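Local coordinates for protein toll-like receptor 13 (Mus musculus, PDB 4Z0C) that recognizes and binds bacterial 23S rRNA as an innate immune receptor, signalling through MYD88 and TRAF6 to activate NF-kappa-B and the inflammatory response, at residues 32-35 with 36-39. Sequence-based numbering, arbitrary orientation.
Sequences DIPR and YTTH
Pro34 sets its CB over one face of the Tyr36 ring, two residues further along the chain. This CB stands 3.6 Å from the ring centroid and only 12° off the ring normal, which identifies a CH-pi contact above the centre of the ring. Pro34 CG is displaced toward the hydroxyl end of the ring, 3.8 Å from Tyr36 OH. With CG of Tyr36 between the backbone N and the carbonyl carbon (chi1 59°), the ring turns back along the chain and presents a face to Pro34 CB. The hydroxyl at its far end hydrogen-bonds Gln8 OE1, and His14 meets the ring at a steep angle, so the phenol is fixed by more than the proline.

A type I beta turn from Pro34 to Thr37, with Arg35 and Tyr36 at its corners, brings these groups together. The usual turn bond is weak here: Thr37 N lies 3.4 Å from Pro34 O. The hydroxyl of Thr37 donates to the same carbonyl oxygen, OG1 to O being 2.9 Å, with the donor tilted 35° from the carbonyl plane. Pro34 O thus receives two bonds from Thr37, the hydroxyl's the shorter and the backbone N-H's weak. The same Thr37 OG1 also packs 3.6 Å from Pro34 CD, which brings the buried threonine against the proline ring.

Beyond the turn, Thr38 OG1 and His39 ND1 share a hydrogen bond of 2.9 Å, the hydroxyl lying at the imidazole edge in the ring plane. His39 stacks on His15 and touches glycan sugars. This type I turn lies in the loop between helix 26-30 and strand 39-41, at the entry to LRR 1 of the leucine-rich-repeat solenoid characteristic of Toll-like receptor ectodomains.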
loop_
_atom_site.group_PDB
_atom_site.type_symbol
_atom_site.label_atom_id
_atom_site.label_comp_id
_atom_site.label_asym_id
_atom_site.label_seq_id
_atom_site.Cartn_x
_atom_site.Cartn_y
_atom_site.Cartn_z
ATOM N N ASP A 32 -11.237 -25.682 -33.810
ATOM C CA ASP A 32 -10.061 -25.153 -34.494
ATOM C C ASP A 32 -8.731 -25.431 -33.789
ATOM O O ASP A 32 -7.707 -24.891 -34.182
ATOM C CB ASP A 32 -10.219 -23.660 -34.754
ATOM C CG ASP A 32 -10.573 -22.890 -33.502
ATOM O OD1 ASP A 32 -10.466 -23.470 -32.406
ATOM O OD2 ASP A 32 -10.966 -21.708 -33.615
ATOM N N ILE A 33 -8.737 -26.279 -32.765
ATOM C CA ILE A 33 -7.507 -26.512 -31.997
ATOM C C ILE A 33 -6.737 -27.742 -32.487
ATOM O O ILE A 33 -7.346 -28.669 -33.033
ATOM C CB ILE A 33 -7.775 -26.537 -30.450
ATOM C CG1 ILE A 33 -8.360 -27.860 -29.993
ATOM C CG2 ILE A 33 -8.668 -25.354 -30.038
ATOM C CD1 ILE A 33 -8.549 -27.917 -28.492
ATOM N N PRO A 34 -5.398 -27.757 -32.299
ATOM C CA PRO A 34 -4.562 -28.787 -32.937
ATOM C C PRO A 34 -4.833 -30.217 -32.473
ATOM O O PRO A 34 -5.278 -30.481 -31.348
ATOM C CB PRO A 34 -3.132 -28.381 -32.543
ATOM C CG PRO A 34 -3.224 -26.947 -32.161
ATOM C CD PRO A 34 -4.579 -26.810 -31.527
ATOM N N ARG A 35 -4.544 -31.150 -33.368
ATOM C CA ARG A 35 -4.736 -32.559 -33.084
ATOM C C ARG A 35 -3.673 -33.069 -32.108
ATOM O O ARG A 35 -3.851 -34.116 -31.490
ATOM C CB ARG A 35 -4.724 -33.373 -34.392
ATOM C CG ARG A 35 -5.821 -32.985 -35.382
ATOM C CD ARG A 35 -5.699 -33.745 -36.704
ATOM N NE ARG A 35 -6.752 -34.748 -36.847
ATOM C CZ ARG A 35 -6.708 -35.961 -36.303
ATOM N NH1 ARG A 35 -7.717 -36.803 -36.474
ATOM N NH2 ARG A 35 -5.658 -36.330 -35.579
ATOM N N TYR A 36 -2.567 -32.331 -31.968
ATOM C CA TYR A 36 -1.490 -32.752 -31.058
ATOM C C TYR A 36 -1.696 -32.301 -29.594
ATOM O O TYR A 36 -0.817 -32.472 -28.746
ATOM C CB TYR A 36 -0.110 -32.311 -31.582
ATOM C CG TYR A 36 0.044 -30.817 -31.778
ATOM C CD1 TYR A 36 0.030 -29.947 -30.690
ATOM C CD2 TYR A 36 0.263 -30.275 -33.044
ATOM C CE1 TYR A 36 0.186 -28.574 -30.855
ATOM C CE2 TYR A 36 0.422 -28.904 -33.219
ATOM C CZ TYR A 36 0.378 -28.060 -32.118
ATOM O OH TYR A 36 0.533 -26.700 -32.269
ATOM N N THR A 37 -2.857 -31.717 -29.316
ATOM C CA THR A 37 -3.187 -31.207 -27.992
ATOM C C THR A 37 -3.255 -32.316 -26.941
ATOM O O THR A 37 -4.049 -33.241 -27.058
ATOM C CB THR A 37 -4.526 -30.428 -28.038
ATOM O OG1 THR A 37 -4.383 -29.300 -28.913
ATOM C CG2 THR A 37 -4.931 -29.924 -26.662
ATOM N N THR A 38 -2.433 -32.211 -25.898
ATOM C CA THR A 38 -2.460 -33.202 -24.828
ATOM C C THR A 38 -3.207 -32.737 -23.592
ATOM O O THR A 38 -3.843 -33.544 -22.928
ATOM C CB THR A 38 -1.054 -33.711 -24.457
ATOM O OG1 THR A 38 -0.287 -32.672 -23.857
ATOM C CG2 THR A 38 -0.328 -34.206 -25.717
ATOM N N HIS A 39 -3.146 -31.444 -23.287
ATOM C CA HIS A 39 -3.877 -30.877 -22.140
ATOM C C HIS A 39 -4.859 -29.801 -22.585
ATOM O O HIS A 39 -4.480 -28.829 -23.260
ATOM C CB HIS A 39 -2.931 -30.263 -21.104
ATOM C CG HIS A 39 -1.983 -31.237 -20.479
ATOM N ND1 HIS A 39 -1.009 -31.896 -21.193
ATOM C CD2 HIS A 39 -1.858 -31.660 -19.199
ATOM C CE1 HIS A 39 -0.319 -32.679 -20.382
ATOM N NE2 HIS A 39 -0.828 -32.568 -19.168
#